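Local structure of putative signal recognition particle protein (5CK4) at residues G304-R307 and W308-W311; Y188-D191 and V192-L196; K277-K280 and F281-M285. The protein binds guanine nucleotides, here GDP, as the Arf-like GTPase subunit beta of the signal recognition particle receptor, a protein associated with the endoplasmic reticulum membrane. One frame throughout, in Å; residues are numbered along the deposited sequence. Where two conformers were deposited one is given.

Interaction 1: residues G304-R307 and W308-W311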
loop_
_atom_site.group_PDB
_atom_site.type_symbol
_atom_site.label_atom_id
_atom_site.label_comp_id
_atom_site.label_asym_id
_atom_site.label_seq_id
_atom_site.Cartn_x
_atom_site.Cartn_y
_atom_site.Cartn_z
ATOM N N GLY A 304 -13.911 3.252 -11.490
ATOM C CA GLY A 304 -12.855 4.210 -11.754
ATOM C C GLY A 304 -11.881 4.374 -10.610
ATOM O O GLY A 304 -11.759 3.500 -9.741
ATOM N N ALA A 305 -11.193 5.512 -10.586
ATOM C CA ALA A 305 -10.127 5.717 -9.606
ATOM C C ALA A 305 -10.410 6.847 -8.611
ATOM O O ALA A 305 -9.636 7.059 -7.683
ATOM C CB ALA A 305 -8.801 5.975 -10.321
ATOM N N GLU A 306 -11.512 7.570 -8.800
ATOM C CA GLU A 306 -11.795 8.737 -7.966
ATOM C C GLU A 306 -11.981 8.445 -6.472
ATOM O O GLU A 306 -11.577 9.249 -5.626
ATOM C CB GLU A 306 -12.986 9.528 -8.516
ATOM C CG GLU A 306 -12.620 10.421 -9.693
ATOM C CD GLU A 306 -11.658 11.544 -9.316
ATOM O OE1 GLU A 306 -11.641 11.963 -8.137
ATOM O OE2 GLU A 306 -10.917 12.015 -10.205
ATOM N N ARG A 307 -12.599 7.315 -6.145
ATOM C CA ARG A 307 -12.769 6.951 -4.740
ATOM C C ARG A 307 -11.417 6.742 -4.056
ATOM O O ARG A 307 -11.260 7.064 -2.876
ATOM C CB ARG A 307 -13.633 5.700 -4.576
ATOM C CG ARG A 307 -15.098 5.895 -4.936
ATOM C CD ARG A 307 -15.984 4.981 -4.100
ATOM N NE ARG A 307 -15.848 5.263 -2.671
ATOM C CZ ARG A 307 -15.623 4.340 -1.738
ATOM N NH1 ARG A 307 -15.512 3.058 -2.072
ATOM N NH2 ARG A 307 -15.511 4.703 -0.466
ATOM N N TRP A 308 -10.449 6.197 -4.793
ATOM C CA TRP A 308 -9.095 6.042 -4.265
ATOM C C TRP A 308 -8.504 7.413 -3.947
ATOM O O TRP A 308 -7.959 7.616 -2.867
ATOM C CB TRP A 308 -8.180 5.331 -5.265
ATOM C CG TRP A 308 -8.429 3.874 -5.495
ATOM C CD1 TRP A 308 -9.030 2.987 -4.654
ATOM C CD2 TRP A 308 -8.045 3.126 -6.660
ATOM N NE1 TRP A 308 -9.059 1.737 -5.227
ATOM C CE2 TRP A 308 -8.461 1.799 -6.459
ATOM C CE3 TRP A 308 -7.411 3.463 -7.863
ATOM C CZ2 TRP A 308 -8.236 0.794 -7.401
ATOM C CZ3 TRP A 308 -7.194 2.468 -8.802
ATOM C CH2 TRP A 308 -7.607 1.148 -8.567
ATOM N N TRP A 309 -8.612 8.356 -4.888
ATOM C CA TRP A 309 -8.052 9.694 -4.691
ATOM C C TRP A 309 -8.708 10.421 -3.519
ATOM O O TRP A 309 -8.058 11.192 -2.815
ATOM C CB TRP A 309 -8.193 10.575 -5.945
ATOM C CG TRP A 309 -7.631 10.010 -7.238
ATOM C CD1 TRP A 309 -8.218 10.074 -8.467
ATOM C CD2 TRP A 309 -6.381 9.318 -7.429
ATOM N NE1 TRP A 309 -7.423 9.467 -9.409
ATOM C CE2 TRP A 309 -6.293 8.991 -8.800
ATOM C CE3 TRP A 309 -5.336 8.941 -6.580
ATOM C CZ2 TRP A 309 -5.204 8.304 -9.337
ATOM C CZ3 TRP A 309 -4.259 8.256 -7.116
ATOM C CH2 TRP A 309 -4.199 7.952 -8.480
ATOM N N ARG A 310 -10.002 10.188 -3.331
ATOM C CA ARG A 310 -10.748 10.832 -2.254
ATOM C C ARG A 310 -10.288 10.323 -0.889
ATOM O O ARG A 310 -10.094 11.101 0.044
ATOM C CB ARG A 310 -12.242 10.567 -2.428
ATOM C CG ARG A 310 -13.140 11.259 -1.425
ATOM C CD ARG A 310 -14.599 11.180 -1.871
ATOM N NE ARG A 310 -14.808 11.789 -3.189
ATOM C CZ ARG A 310 -14.967 11.109 -4.324
ATOM N NH1 ARG A 310 -14.945 9.783 -4.316
ATOM N NH2 ARG A 310 -15.148 11.755 -5.472
ATOM N N TRP A 311 -10.112 9.008 -0.791
ATOM C CA TRP A 311 -9.698 8.370 0.457
ATOM C C TRP A 311 -8.348 8.918 0.925
ATOM O O TRP A 311 -8.181 9.281 2.095
ATOM C CB TRP A 311 -9.635 6.852 0.262
ATOM C CG TRP A 311 -9.478 6.047 1.520
ATOM C CD1 TRP A 311 -10.477 5.512 2.284
ATOM C CD2 TRP A 311 -8.245 5.671 2.151
ATOM N NE1 TRP A 311 -9.942 4.829 3.351
ATOM C CE2 TRP A 311 -8.574 4.914 3.292
ATOM C CE3 TRP A 311 -6.899 5.912 1.867
ATOM C CZ2 TRP A 311 -7.605 4.390 4.140
ATOM C CZ3 TRP A 311 -5.935 5.387 2.715
ATOM C CH2 TRP A 311 -6.295 4.638 3.835
HETATM O O HOH W 1 -11.903 3.770 -6.822
HETATM O O HOH W 2 -9.060 9.841 -11.658
#
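Ala305, Glu306 and Arg307 meet Trp308 to Trp311 where the loop residue Ala305 leads into the first turns of helix 306-313, a local contact that starts the last helix of the chain beside the GDP pocket. Backbone bonds join residues four apart; among them Arg310 N reaches Glu306 O at 2.9 Å. Ala305 touches two indoles. Its CB meets Trp308 CE3 at 3.8 Å and Trp309 NE1 at 3.9 Å, while its carbonyl oxygen, which also accepts the bond from Trp309 N, sits over one face of the Trp309 ring, offset toward the rim and 3.4 Å from CD1. The Trp309 CG stands beside the backbone N, chi1 -54°, which folds the ring back over that oxygen. Glu306 comes to the same indole at its edge, its carboxylate turned 72° from the ring plane. A water joins the two, accepting from Trp309 NE1 at 2.8 Å and donating to Glu306 OE2 at 3.2 Å. On the exposed side the guanidinium planes of Arg307 and Arg310 are nearly parallel, 6° apart, and Glu306 O lies over a face of the Arg310 group. Glu306 OE1 and Arg310 NH2, 4.4 Å apart, are only charges near one another. Replacing Trp309 by an alanine would probably leave the bridging water without its N-H donor and open a gap beside Leu35, Phe39 and Arg109, the last two of which pack on the indole edge-to-face and through a cation-pi contact. Trp308 lies against Leu35 and strand 214-219, close to the GDP-binding Asn219. The chemistry implies indoles turned inward without stranding their N-H groups: water serves Trp309, Met294 O takes the bond from Trp308 NE1, and Glu292 takes that from Trp311 NE1, while the charged chains stay outside.

Interaction 2: residues Y188-D191 and V192-L196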
loop_
_atom_site.group_PDB
_atom_site.type_symbol
_atom_site.label_atom_id
_atom_site.label_comp_id
_atom_site.label_asym_id
_atom_site.label_seq_id
_atom_site.Cartn_x
_atom_site.Cartn_y
_atom_site.Cartn_z
ATOM N N TYR A 188 4.230 -9.750 0.025
ATOM C CA TYR A 188 4.672 -8.357 -0.093
ATOM C C TYR A 188 3.889 -7.459 0.852
ATOM O O TYR A 188 4.471 -6.655 1.594
ATOM C CB TYR A 188 4.491 -7.871 -1.529
ATOM C CG TYR A 188 5.221 -6.592 -1.887
ATOM C CD1 TYR A 188 6.043 -5.935 -0.972
ATOM C CD2 TYR A 188 5.084 -6.044 -3.154
ATOM C CE1 TYR A 188 6.703 -4.756 -1.315
ATOM C CE2 TYR A 188 5.727 -4.876 -3.504
ATOM C CZ TYR A 188 6.542 -4.238 -2.582
ATOM O OH TYR A 188 7.199 -3.084 -2.968
ATOM N N LEU A 189 2.567 -7.601 0.834
ATOM C CA LEU A 189 1.720 -6.810 1.729
ATOM C C LEU A 189 2.082 -7.065 3.196
ATOM O O LEU A 189 2.124 -6.131 4.022
ATOM C CB LEU A 189 0.240 -7.123 1.465
ATOM C CG LEU A 189 -0.771 -6.399 2.366
ATOM C CD1 LEU A 189 -0.640 -4.882 2.222
ATOM C CD2 LEU A 189 -2.163 -6.861 1.982
ATOM N N TYR A 190 2.344 -8.325 3.534
ATOM C CA TYR A 190 2.768 -8.657 4.889
ATOM C C TYR A 190 3.973 -7.808 5.302
ATOM O O TYR A 190 3.967 -7.207 6.373
ATOM C CB TYR A 190 3.102 -10.158 5.010
ATOM C CG TYR A 190 3.271 -10.670 6.445
ATOM C CD1 TYR A 190 4.453 -10.464 7.151
ATOM C CD2 TYR A 190 2.255 -11.373 7.079
ATOM C CE1 TYR A 190 4.605 -10.935 8.462
ATOM C CE2 TYR A 190 2.405 -11.853 8.379
ATOM C CZ TYR A 190 3.576 -11.629 9.064
ATOM O OH TYR A 190 3.726 -12.105 10.361
ATOM N N ASP A 191 4.994 -7.756 4.445
ATOM C CA ASP A 191 6.209 -6.999 4.747
ATOM C C ASP A 191 5.951 -5.503 4.856
ATOM O O ASP A 191 6.558 -4.824 5.679
ATOM C CB ASP A 191 7.298 -7.239 3.691
ATOM C CG ASP A 191 7.889 -8.633 3.761
ATOM O OD1 ASP A 191 7.800 -9.263 4.832
ATOM O OD2 ASP A 191 8.435 -9.092 2.735
ATOM N N VAL A 192 5.068 -4.989 4.007
ATOM C CA VAL A 192 4.715 -3.571 4.043
ATOM C C VAL A 192 4.085 -3.207 5.391
ATOM O O VAL A 192 4.539 -2.285 6.075
ATOM C CB VAL A 192 3.773 -3.184 2.871
ATOM C CG1 VAL A 192 3.051 -1.885 3.148
ATOM C CG2 VAL A 192 4.575 -3.082 1.553
ATOM N N LEU A 193 3.030 -3.929 5.758
ATOM C CA LEU A 193 2.359 -3.697 7.035
ATOM C C LEU A 193 3.260 -3.970 8.251
ATOM O O LEU A 193 3.210 -3.233 9.244
ATOM C CB LEU A 193 1.067 -4.525 7.102
ATOM C CG LEU A 193 0.044 -4.193 6.007
ATOM C CD1 LEU A 193 -1.237 -5.001 6.200
ATOM C CD2 LEU A 193 -0.277 -2.702 6.026
ATOM N N LEU A 194 4.064 -5.031 8.202
ATOM C CA LEU A 194 4.950 -5.332 9.339
ATOM C C LEU A 194 5.993 -4.228 9.504
ATOM O O LEU A 194 6.374 -3.881 10.616
ATOM C CB LEU A 194 5.652 -6.684 9.162
ATOM C CG LEU A 194 6.449 -7.151 10.387
ATOM C CD1 LEU A 194 5.504 -7.369 11.596
ATOM C CD2 LEU A 194 7.261 -8.416 10.092
ATOM N N SER A 195 6.437 -3.664 8.389
ATOM C CA SER A 195 7.404 -2.564 8.446
ATOM C C SER A 195 6.789 -1.350 9.154
ATOM O O SER A 195 7.420 -0.737 10.007
ATOM C CB SER A 195 7.886 -2.185 7.044
ATOM O OG SER A 195 8.685 -3.225 6.500
ATOM N N LEU A 196 5.546 -1.019 8.808
ATOM C CA LEU A 196 4.875 0.125 9.428
ATOM C C LEU A 196 4.589 -0.164 10.896
ATOM O O LEU A 196 4.586 0.739 11.734
ATOM C CB LEU A 196 3.565 0.431 8.696
ATOM C CG LEU A 196 3.780 1.046 7.312
ATOM C CD1 LEU A 196 2.475 1.118 6.527
ATOM C CD2 LEU A 196 4.439 2.434 7.421
#
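Tyr188, Leu189 and Tyr190 each touch the residue four places on, Val192, Leu193 and Leu194, along one continuous run of helix 180-201. The apolar contacts form three successive pairs. Tyr188 sets its ring carbon CE1 3.9 Å from Val192 CG2, approaching at a slant. In the next pair the Leu189 methyl CD1 lies 3.9 Å from Leu193 CG; the Leu189 CG is anti to the backbone N, chi1 178°, which carries this branch along the helix to its neighbour. Tyr190 and Leu194 lie side by side and point the same way; Tyr190 CE1 and Leu194 CD2 are 4.0 Å apart. The ring ends in a hydroxyl hydrogen-bonded to both Gly269 O and Leu271 N, so the tyrosine is fixed at its far end as well as along its flank.

The polar bonds are those of the backbone, with one serine hydroxyl added. Leu193 N meets Leu189 O at 2.9 Å in an almost straight bond, 176° at the hydrogen, and Leu194 N meets Tyr190 O at 2.8 Å. Asp191 O is held twice: Ser195 N reaches it at 3.0 Å and Ser195 OG at 2.8 Å, from opposite faces of the carbonyl plane. The Ser195 OG stands beside its own backbone N, chi1 -69°, and thus turns back to the preceding turn, where the buried hydroxyl spends its proton on the main chain.

The helix follows strand 159-170 and precedes strand 214-219, two parallel strands, and so forms the helical link of a beta-alpha-beta crossover. Leu189 and Leu193 lean on Ile216 and Val214 of the second strand. Tyr190 packs against Leu240 and Ile243 of helix 229-249, whereas Val192 and Ser195 meet Leu127, Leu130 and Leu131 of helix 123-131.

Interaction 3: residues K277-K280 and F281-M285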
loop_
_atom_site.group_PDB
_atom_site.type_symbol
_atom_site.label_atom_id
_atom_site.label_comp_id
_atom_site.label_asym_id
_atom_site.label_seq_id
_atom_site.Cartn_x
_atom_site.Cartn_y
_atom_site.Cartn_z
ATOM N N LYS A 277 -6.662 -13.831 17.352
ATOM C CA LYS A 277 -6.846 -15.231 16.959
ATOM C C LYS A 277 -7.285 -15.401 15.503
ATOM O O LYS A 277 -7.285 -16.512 14.972
ATOM C CB LYS A 277 -7.835 -15.925 17.898
ATOM C CG LYS A 277 -7.365 -15.988 19.343
ATOM C CD LYS A 277 -5.996 -16.638 19.454
ATOM C CE LYS A 277 -5.505 -16.649 20.897
ATOM N NZ LYS A 277 -4.048 -16.972 20.990
ATOM N N GLU A 278 -7.701 -14.306 14.880
ATOM C CA GLU A 278 -8.018 -14.298 13.454
ATOM C C GLU A 278 -7.682 -12.919 12.926
ATOM O O GLU A 278 -8.253 -11.929 13.397
ATOM C CB GLU A 278 -9.504 -14.623 13.202
ATOM C CG GLU A 278 -9.883 -16.091 13.395
ATOM C CD GLU A 278 -11.288 -16.448 12.899
ATOM O OE1 GLU A 278 -11.947 -15.578 12.290
ATOM O OE2 GLU A 278 -11.727 -17.607 13.111
ATOM N N PHE A 279 -6.757 -12.852 11.963
ATOM C CA PHE A 279 -6.298 -11.574 11.454
ATOM C C PHE A 279 -7.408 -10.786 10.774
ATOM O O PHE A 279 -8.132 -11.329 9.948
ATOM C CB PHE A 279 -5.134 -11.706 10.457
ATOM C CG PHE A 279 -4.620 -10.372 10.002
ATOM C CD1 PHE A 279 -3.714 -9.664 10.790
ATOM C CD2 PHE A 279 -5.079 -9.793 8.809
ATOM C CE1 PHE A 279 -3.245 -8.416 10.401
ATOM C CE2 PHE A 279 -4.622 -8.551 8.415
ATOM C CZ PHE A 279 -3.704 -7.852 9.207
ATOM N N LYS A 280 -7.508 -9.499 11.114
ATOM C CA LYS A 280 -8.402 -8.566 10.426
ATOM C C LYS A 280 -7.634 -7.272 10.221
ATOM O O LYS A 280 -6.876 -6.879 11.090
ATOM C CB LYS A 280 -9.650 -8.264 11.269
ATOM C CG LYS A 280 -10.506 -9.473 11.601
ATOM C CD LYS A 280 -11.187 -10.039 10.366
ATOM C CE LYS A 280 -12.074 -11.221 10.771
ATOM N NZ LYS A 280 -12.963 -11.658 9.668
ATOM N N PHE A 281 -7.825 -6.598 9.092
ATOM C CA PHE A 281 -7.110 -5.340 8.861
ATOM C C PHE A 281 -7.416 -4.312 9.952
ATOM O O PHE A 281 -6.568 -3.477 10.316
ATOM C CB PHE A 281 -7.438 -4.776 7.476
ATOM C CG PHE A 281 -6.771 -5.522 6.359
ATOM C CD1 PHE A 281 -5.382 -5.584 6.280
ATOM C CD2 PHE A 281 -7.522 -6.170 5.393
ATOM C CE1 PHE A 281 -4.764 -6.277 5.245
ATOM C CE2 PHE A 281 -6.909 -6.856 4.352
ATOM C CZ PHE A 281 -5.529 -6.923 4.284
ATOM N N GLU A 282 -8.622 -4.395 10.498
ATOM C CA GLU A 282 -9.027 -3.473 11.547
ATOM C C GLU A 282 -8.148 -3.582 12.789
ATOM O O GLU A 282 -7.998 -2.621 13.557
ATOM C CB GLU A 282 -10.496 -3.687 11.923
ATOM C CG GLU A 282 -11.480 -3.132 10.891
ATOM C CD GLU A 282 -11.684 -4.052 9.690
ATOM O OE1 GLU A 282 -11.087 -5.147 9.648
ATOM O OE2 GLU A 282 -12.460 -3.673 8.783
ATOM N N GLU A 283 -7.560 -4.748 13.001
ATOM C CA GLU A 283 -6.774 -4.931 14.218
ATOM C C GLU A 283 -5.493 -4.074 14.191
ATOM O O GLU A 283 -4.883 -3.796 15.232
ATOM C CB GLU A 283 -6.485 -6.414 14.438
ATOM C CG GLU A 283 -5.185 -6.959 13.869
ATOM C CD GLU A 283 -5.032 -8.449 14.191
ATOM O OE1 GLU A 283 -6.038 -9.178 14.037
ATOM O OE2 GLU A 283 -3.935 -8.888 14.613
ATOM N N MET A 284 -5.112 -3.613 13.002
ATOM C CA MET A 284 -3.935 -2.747 12.870
ATOM C C MET A 284 -4.124 -1.359 13.472
ATOM O O MET A 284 -3.148 -0.603 13.637
ATOM C CB MET A 284 -3.499 -2.636 11.406
ATOM C CG MET A 284 -3.197 -3.996 10.739
ATOM S SD MET A 284 -1.918 -4.966 11.594
ATOM C CE MET A 284 -0.449 -3.949 11.345
ATOM N N MET A 285 -5.362 -1.020 13.827
ATOM C CA MET A 285 -5.605 0.248 14.512
ATOM C C MET A 285 -4.993 0.259 15.913
ATOM O O MET A 285 -4.813 1.312 16.514
ATOM C CB MET A 285 -7.099 0.580 14.556
ATOM C CG MET A 285 -7.628 1.083 13.218
ATOM S SD MET A 285 -6.893 2.662 12.717
ATOM C CE MET A 285 -7.301 3.690 14.122
#
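Glu283 OE1 is gripped by two donors: Lys280 N, 3.3 Å away and above the carboxylate plane, and the Ser276 hydroxyl. The first ties the irregular segment 277-280 to the 3-10 segment 281-285, in the loop between helix 229-249 and strand 291-295, beside a Met-aromatic contact of Met284 with Phe279; the second reaches back to the residue just before 277-280. The tie is returned by the backbone, since Glu283 N bonds to Lys280 O at 2.9 Å. The other carboxylate oxygen, OE2, forms a salt bridge with Arg244 and accepts a bond from Ala273 N; these partners fix the rotation of the group, and the positive charge of Arg244 would be expected to stabilise its ionised form.

Under this polar cover lie the rings. Phe279 has CG anti to the backbone N, chi1 -177°, which carries its ring toward Phe281 and Met284. Its edge points at the face of Phe281 in an offset edge-to-face pair, planes 85° apart and centroids separated by 5.5 Å. Both rings rest on Leu240 of helix 229-249. At the edge of Phe279 sits the sulfur of Met284, with SD 3.9 Å from ring atom CE1.

Interaction 2 is the buried core contact of the three, while interactions 1 and 3 are partly buried, with charged side chains along their outer rims. Interactions 2 and 3 adjoin: Leu193 CD1 of the helix lies 3.9 Å from Phe281 CE1 of the turn, and Phe281, like Leu189 and Tyr190 of interaction 2, also packs on helix 229-249. Interaction 1 stands on the other side of the chain's centre from interaction 2, near the nucleotide, yet both rest on strand 214-219. Their chemistry differs accordingly: pairs of apolar side chains, two of them with a tyrosine ring, and a serine turned onto the backbone in 188-196, indoles whose N-H groups meet water, a main-chain oxygen and a carboxylate in 304-311, a multiply bonded carboxylate beside paired rings in 277-285.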